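Local coordinates for thymidylate synthase 1 (Bacillus subtilis, PDB 1BKP), which probably catalyses the reductive methylation of dUMP to dTMP with 5,10-methylenetetrahydrofolate as methyl donor and reductant, working as a homodimer, at residues A[73-78]-A[127-132]; A[69-74]-A[199-204]. All blocks are in the same frame, centred on the assembly; numbering follows the deposited sequence.

Interaction 1: residues A[73-78]-A[127-132]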
loop_
_atom_site.group_PDB
_atom_site.type_symbol
_atom_site.label_atom_id
_atom_site.label_comp_id
_atom_site.label_asym_id
_atom_site.label_seq_id
_atom_site.Cartn_x
_atom_site.Cartn_y
_atom_site.Cartn_z
ATOM N N TRP A 73 9.692 -16.279 12.592
ATOM C CA TRP A 73 10.940 -15.600 12.906
ATOM C C TRP A 73 10.624 -14.066 12.850
ATOM O O TRP A 73 11.102 -13.282 13.676
ATOM C CB TRP A 73 11.966 -15.942 11.796
ATOM C CG TRP A 73 13.271 -15.237 11.872
ATOM C CD1 TRP A 73 14.107 -15.183 12.936
ATOM C CD2 TRP A 73 13.915 -14.486 10.822
ATOM N NE1 TRP A 73 15.243 -14.443 12.631
ATOM C CE2 TRP A 73 15.154 -14.032 11.329
ATOM C CE3 TRP A 73 13.575 -14.174 9.513
ATOM C CZ2 TRP A 73 16.037 -13.288 10.567
ATOM C CZ3 TRP A 73 14.476 -13.414 8.736
ATOM C CH2 TRP A 73 15.662 -12.995 9.252
ATOM N N ILE A 74 9.999 -13.610 11.761
ATOM C CA ILE A 74 9.672 -12.183 11.645
ATOM C C ILE A 74 8.562 -11.660 12.630
ATOM O O ILE A 74 8.761 -10.617 13.359
ATOM C CB ILE A 74 9.191 -11.866 10.191
ATOM C CG1 ILE A 74 10.323 -12.201 9.134
ATOM C CG2 ILE A 74 8.832 -10.325 10.024
ATOM C CD1 ILE A 74 9.625 -12.349 7.656
ATOM N N TRP A 75 7.427 -12.342 12.647
ATOM C CA TRP A 75 6.254 -11.873 13.399
ATOM C C TRP A 75 6.096 -12.340 14.846
ATOM O O TRP A 75 5.569 -11.581 15.651
ATOM C CB TRP A 75 4.973 -12.297 12.673
ATOM C CG TRP A 75 4.672 -11.415 11.443
ATOM C CD1 TRP A 75 5.278 -11.433 10.184
ATOM C CD2 TRP A 75 3.750 -10.322 11.441
ATOM N NE1 TRP A 75 4.763 -10.397 9.417
ATOM C CE2 TRP A 75 3.820 -9.707 10.151
ATOM C CE3 TRP A 75 2.858 -9.814 12.399
ATOM C CZ2 TRP A 75 3.021 -8.607 9.803
ATOM C CZ3 TRP A 75 2.041 -8.696 12.038
ATOM C CH2 TRP A 75 2.135 -8.121 10.761
ATOM N N GLN A 76 6.623 -13.515 15.180
ATOM C CA GLN A 76 6.470 -14.077 16.514
ATOM C C GLN A 76 7.721 -13.860 17.339
ATOM O O GLN A 76 7.651 -13.240 18.403
ATOM C CB GLN A 76 6.146 -15.575 16.454
ATOM C CG GLN A 76 5.692 -16.075 17.793
ATOM C CD GLN A 76 5.697 -17.568 17.801
ATOM O OE1 GLN A 76 6.730 -18.152 17.604
ATOM N NE2 GLN A 76 4.506 -18.201 17.913
ATOM N N LEU A 77 8.894 -14.279 16.840
ATOM C CA LEU A 77 10.123 -14.049 17.589
ATOM C C LEU A 77 10.519 -12.587 17.383
ATOM O O LEU A 77 11.294 -12.003 18.183
ATOM C CB LEU A 77 11.260 -14.958 17.055
ATOM C CG LEU A 77 10.937 -16.477 16.877
ATOM C CD1 LEU A 77 12.288 -17.281 16.599
ATOM C CD2 LEU A 77 10.207 -17.045 17.968
ATOM N N LYS A 78 10.107 -11.985 16.269
ATOM C CA LYS A 78 10.466 -10.578 15.973
ATOM C C LYS A 78 11.947 -10.445 16.051
ATOM O O LYS A 78 12.500 -9.508 16.692
ATOM C CB LYS A 78 9.772 -9.617 16.972
ATOM C CG LYS A 78 8.285 -9.561 16.728
ATOM C CD LYS A 78 7.390 -8.826 17.819
ATOM C CE LYS A 78 7.193 -9.604 19.070
ATOM N NZ LYS A 78 6.090 -9.074 20.001
ATOM N N ASP A 127 1.950 -6.402 19.329
ATOM C CA ASP A 127 1.068 -6.357 20.503
ATOM C C ASP A 127 0.074 -5.216 20.432
ATOM O O ASP A 127 -1.089 -5.381 20.846
ATOM C CB ASP A 127 1.914 -6.222 21.763
ATOM C CG ASP A 127 2.673 -7.514 22.084
ATOM O OD1 ASP A 127 2.178 -8.627 21.739
ATOM O OD2 ASP A 127 3.795 -7.368 22.601
ATOM N N TYR A 128 0.459 -4.123 19.767
ATOM C CA TYR A 128 -0.448 -3.030 19.671
ATOM C C TYR A 128 -1.605 -3.476 18.727
ATOM O O TYR A 128 -2.807 -3.336 19.022
ATOM C CB TYR A 128 0.252 -1.805 19.065
ATOM C CG TYR A 128 -0.682 -0.618 19.051
ATOM C CD1 TYR A 128 -0.878 0.150 20.210
ATOM C CD2 TYR A 128 -1.406 -0.294 17.909
ATOM C CE1 TYR A 128 -1.743 1.211 20.221
ATOM C CE2 TYR A 128 -2.270 0.768 17.906
ATOM C CZ TYR A 128 -2.411 1.517 19.051
ATOM O OH TYR A 128 -3.128 2.673 18.913
ATOM N N LEU A 129 -1.242 -4.106 17.602
ATOM C CA LEU A 129 -2.271 -4.585 16.664
ATOM C C LEU A 129 -3.187 -5.611 17.338
ATOM O O LEU A 129 -4.434 -5.519 17.215
ATOM C CB LEU A 129 -1.563 -5.315 15.462
ATOM C CG LEU A 129 -2.552 -6.057 14.460
ATOM C CD1 LEU A 129 -3.447 -5.019 13.742
ATOM C CD2 LEU A 129 -1.819 -6.988 13.424
ATOM N N LEU A 130 -2.619 -6.575 18.076
ATOM C CA LEU A 130 -3.471 -7.635 18.691
ATOM C C LEU A 130 -4.520 -7.022 19.650
ATOM O O LEU A 130 -5.748 -7.315 19.554
ATOM C CB LEU A 130 -2.589 -8.632 19.438
ATOM C CG LEU A 130 -1.876 -9.627 18.495
ATOM C CD1 LEU A 130 -0.988 -10.434 19.333
ATOM C CD2 LEU A 130 -2.803 -10.580 17.645
ATOM N N HIS A 131 -4.050 -6.030 20.419
ATOM C CA HIS A 131 -4.895 -5.338 21.373
ATOM C C HIS A 131 -6.009 -4.583 20.640
ATOM O O HIS A 131 -7.170 -4.649 21.002
ATOM C CB HIS A 131 -4.077 -4.394 22.226
ATOM C CG HIS A 131 -4.925 -3.550 23.175
ATOM N ND1 HIS A 131 -5.596 -2.419 22.759
ATOM C CD2 HIS A 131 -5.270 -3.736 24.465
ATOM C CE1 HIS A 131 -6.339 -1.962 23.754
ATOM N NE2 HIS A 131 -6.157 -2.736 24.800
ATOM N N GLN A 132 -5.633 -3.841 19.594
ATOM C CA GLN A 132 -6.587 -3.017 18.825
ATOM C C GLN A 132 -7.641 -3.794 18.027
ATOM O O GLN A 132 -8.818 -3.382 17.960
ATOM C CB GLN A 132 -5.818 -2.068 17.891
ATOM C CG GLN A 132 -5.049 -0.946 18.686
ATOM C CD GLN A 132 -6.034 -0.027 19.503
ATOM O OE1 GLN A 132 -6.212 -0.197 20.690
ATOM N NE2 GLN A 132 -6.681 0.890 18.826
#
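Lys78 NZ is gripped by three groups. Across the contact it makes a long salt bridge to Asp127, with NZ 3.9 Å from OD2. Its strongest polar partner is the Tyr254 hydroxyl, hydrogen-bonded to NZ; Asp124 adds a second salt bridge. Asp127 OD1 is also hydrogen-bonded to the Tyr254 hydroxyl, so lysine and aspartate are joined through the tyrosine as well as directly. The two side chains meet at about a right angle. The lysine chain bends at chi3 (-75°) before its amine reaches the carboxylate. The two carboxylates near NZ would be expected to favour the charged amine.

Lys78 has positive phi and is the first residue to leave helical geometry after helix 64-75. The contact joins the end of that helix, and the residues just after it, to helix 125-135 within the thymidylate synthase fold.

The apolar half is more buried. Leu129 brings CD2 to the edge of the Trp75 indole, near the ring plane and 4.4 Å from CZ3. This is a loose touch at the six-membered ring. Trp75 NE1, in the five-membered ring, is hydrogen-bonded to the Tyr195 hydroxyl of helix 188-206, and Leu129 rests on Trp166 of strand 161-169.

Interaction 2: residues A[69-74]-A[199-204]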
loop_
_atom_site.group_PDB
_atom_site.type_symbol
_atom_site.label_atom_id
_atom_site.label_comp_id
_atom_site.label_asym_id
_atom_site.label_seq_id
_atom_site.Cartn_x
_atom_site.Cartn_y
_atom_site.Cartn_z
ATOM N N LYS A 69 8.069 -21.081 8.849
ATOM C CA LYS A 69 9.228 -20.768 9.722
ATOM C C LYS A 69 9.680 -19.315 9.657
ATOM O O LYS A 69 9.959 -18.707 10.745
ATOM C CB LYS A 69 10.413 -21.739 9.512
ATOM C CG LYS A 69 10.144 -23.149 10.029
ATOM C CD LYS A 69 11.217 -24.074 9.476
ATOM C CE LYS A 69 11.077 -25.465 10.051
ATOM N NZ LYS A 69 12.045 -26.388 9.399
ATOM N N GLU A 70 9.822 -18.785 8.417
ATOM C CA GLU A 70 10.245 -17.389 8.208
ATOM C C GLU A 70 9.169 -16.485 8.769
ATOM O O GLU A 70 9.487 -15.515 9.430
ATOM C CB GLU A 70 10.415 -17.105 6.729
ATOM C CG GLU A 70 10.894 -15.741 6.428
ATOM C CD GLU A 70 10.832 -15.524 4.940
ATOM O OE1 GLU A 70 11.720 -16.059 4.251
ATOM O OE2 GLU A 70 9.804 -15.037 4.460
ATOM N N LEU A 71 7.898 -16.822 8.561
ATOM C CA LEU A 71 6.819 -15.987 9.188
ATOM C C LEU A 71 6.988 -15.889 10.707
ATOM O O LEU A 71 6.937 -14.810 11.276
ATOM C CB LEU A 71 5.454 -16.579 8.840
ATOM C CG LEU A 71 4.276 -15.712 9.342
ATOM C CD1 LEU A 71 4.119 -14.472 8.434
ATOM C CD2 LEU A 71 3.027 -16.565 9.376
ATOM N N LEU A 72 7.249 -17.017 11.400
ATOM C CA LEU A 72 7.388 -16.981 12.874
ATOM C C LEU A 72 8.608 -16.185 13.347
ATOM O O LEU A 72 8.545 -15.454 14.323
ATOM C CB LEU A 72 7.459 -18.408 13.448
ATOM C CG LEU A 72 6.197 -19.260 13.156
ATOM C CD1 LEU A 72 6.463 -20.806 13.537
ATOM C CD2 LEU A 72 5.050 -18.678 14.025
ATOM N N TRP A 73 9.692 -16.279 12.592
ATOM C CA TRP A 73 10.940 -15.600 12.906
ATOM C C TRP A 73 10.624 -14.066 12.850
ATOM O O TRP A 73 11.102 -13.282 13.676
ATOM C CB TRP A 73 11.966 -15.942 11.796
ATOM C CG TRP A 73 13.271 -15.237 11.872
ATOM C CD1 TRP A 73 14.107 -15.183 12.936
ATOM C CD2 TRP A 73 13.915 -14.486 10.822
ATOM N NE1 TRP A 73 15.243 -14.443 12.631
ATOM C CE2 TRP A 73 15.154 -14.032 11.329
ATOM C CE3 TRP A 73 13.575 -14.174 9.513
ATOM C CZ2 TRP A 73 16.037 -13.288 10.567
ATOM C CZ3 TRP A 73 14.476 -13.414 8.736
ATOM C CH2 TRP A 73 15.662 -12.995 9.252
ATOM N N ILE A 74 9.999 -13.610 11.761
ATOM C CA ILE A 74 9.672 -12.183 11.645
ATOM C C ILE A 74 8.562 -11.660 12.630
ATOM O O ILE A 74 8.761 -10.617 13.359
ATOM C CB ILE A 74 9.191 -11.866 10.191
ATOM C CG1 ILE A 74 10.323 -12.201 9.134
ATOM C CG2 ILE A 74 8.832 -10.325 10.024
ATOM C CD1 ILE A 74 9.625 -12.349 7.656
ATOM N N GLN A 199 -2.968 -14.583 8.658
ATOM C CA GLN A 199 -4.355 -14.204 8.840
ATOM C C GLN A 199 -5.051 -15.218 9.746
ATOM O O GLN A 199 -5.843 -14.815 10.666
ATOM C CB GLN A 199 -5.106 -14.167 7.528
ATOM C CG GLN A 199 -6.467 -13.520 7.674
ATOM C CD GLN A 199 -7.184 -13.425 6.349
ATOM O OE1 GLN A 199 -6.735 -14.019 5.390
ATOM N NE2 GLN A 199 -8.332 -12.714 6.295
ATOM N N ARG A 200 -4.923 -16.504 9.375
ATOM C CA ARG A 200 -5.518 -17.601 10.156
ATOM C C ARG A 200 -5.018 -17.629 11.585
ATOM O O ARG A 200 -5.834 -17.827 12.521
ATOM C CB ARG A 200 -5.280 -18.948 9.453
ATOM C CG ARG A 200 -6.011 -18.953 8.026
ATOM C CD ARG A 200 -5.705 -20.200 7.190
ATOM N NE ARG A 200 -6.348 -20.008 5.898
ATOM C CZ ARG A 200 -7.411 -20.680 5.488
ATOM N NH1 ARG A 200 -7.916 -21.699 6.212
ATOM N NH2 ARG A 200 -7.909 -20.383 4.323
ATOM N N MET A 201 -3.724 -17.397 11.822
ATOM C CA MET A 201 -3.213 -17.389 13.211
ATOM C C MET A 201 -3.861 -16.305 14.067
ATOM O O MET A 201 -4.315 -16.555 15.207
ATOM C CB MET A 201 -1.728 -17.098 13.226
ATOM C CG MET A 201 -0.918 -18.375 12.717
ATOM S SD MET A 201 0.807 -17.863 12.407
ATOM C CE MET A 201 1.506 -17.639 14.037
ATOM N N ILE A 202 -3.914 -15.101 13.480
ATOM C CA ILE A 202 -4.371 -13.912 14.213
ATOM C C ILE A 202 -5.872 -13.972 14.419
ATOM O O ILE A 202 -6.351 -13.655 15.478
ATOM C CB ILE A 202 -3.830 -12.475 13.625
ATOM C CG1 ILE A 202 -2.316 -12.296 13.972
ATOM C CG2 ILE A 202 -4.709 -11.296 14.291
ATOM C CD1 ILE A 202 -1.630 -11.160 13.302
ATOM N N ALA A 203 -6.607 -14.435 13.437
ATOM C CA ALA A 203 -8.047 -14.536 13.602
ATOM C C ALA A 203 -8.380 -15.548 14.757
ATOM O O ALA A 203 -9.312 -15.302 15.574
ATOM C CB ALA A 203 -8.648 -15.040 12.288
ATOM N N GLN A 204 -7.554 -16.633 14.859
ATOM C CA GLN A 204 -7.813 -17.652 15.842
ATOM C C GLN A 204 -7.636 -17.087 17.239
ATOM O O GLN A 204 -8.484 -17.322 18.069
ATOM C CB GLN A 204 -6.917 -18.884 15.617
ATOM C CG GLN A 204 -7.007 -19.909 16.815
ATOM C CD GLN A 204 -6.404 -21.249 16.447
ATOM O OE1 GLN A 204 -6.720 -21.783 15.398
ATOM N NE2 GLN A 204 -5.518 -21.809 17.322
#
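Two helical segments, 69-74 and 199-204, lie side by side at a distance bridged by side chains: the nearest CA atoms, those of Leu72 and Met201, are 10.6 Å apart. The Met201 side chain covers a little under half of that distance, and two leucines cover the rest. Met201 points from its helix toward segment 69-74 and meets these two consecutive leucines with its last two atoms.

The sulfur touches the first leucine. Met201 SD lies 4.0 Å from Leu71 CD2, and the two side chains lie alongside each other, pointing opposite ways. Leu71 also points toward the other helix. The methyl group takes the second leucine. Met201 CE is 3.7 Å from Leu72 CD2, the closest approach between the segments. Here the chains meet at a slant. The thioether bends at chi3 (73°), which turns CE aside from the line of the chain and brings it against Leu72.

All three residues are buried, and no hydrogen bond crosses between the segments. The contact is apolar and modest in area, with 98 Å² buried in total. Leu71 also packs on Gln194 and Leu198, about two turns and one turn before Met201 in helix 188-206. Phe253, from a loop, lies against Met201.

The arrangement is helix-on-helix packing in the thymidylate synthase fold, where helix 188-206 carries Asn191, a predicted dUMP-binding residue whose side chain is about 8 Å from that of Leu71.

In the fold
Both interactions use helix 64-75 and share Trp73 and Ile74, and their centres lie about 9 Å apart. Interaction 2 is wholly buried and wholly apolar. Interaction 1 sits farther from the centre of the chain, at the end of the helix, and is partly buried. There a charged pair at a partly exposed position joins an inner apolar touch. The two are directly connected. Just past the helix end, Leu77 N probably donates a hydrogen bond to Leu72 O, at 2.8 Å. Between the two partner helices, Leu129 and Leu130 of helix 125-135 pack on Ile202 of helix 188-206. The three helices thus touch one another pairwise.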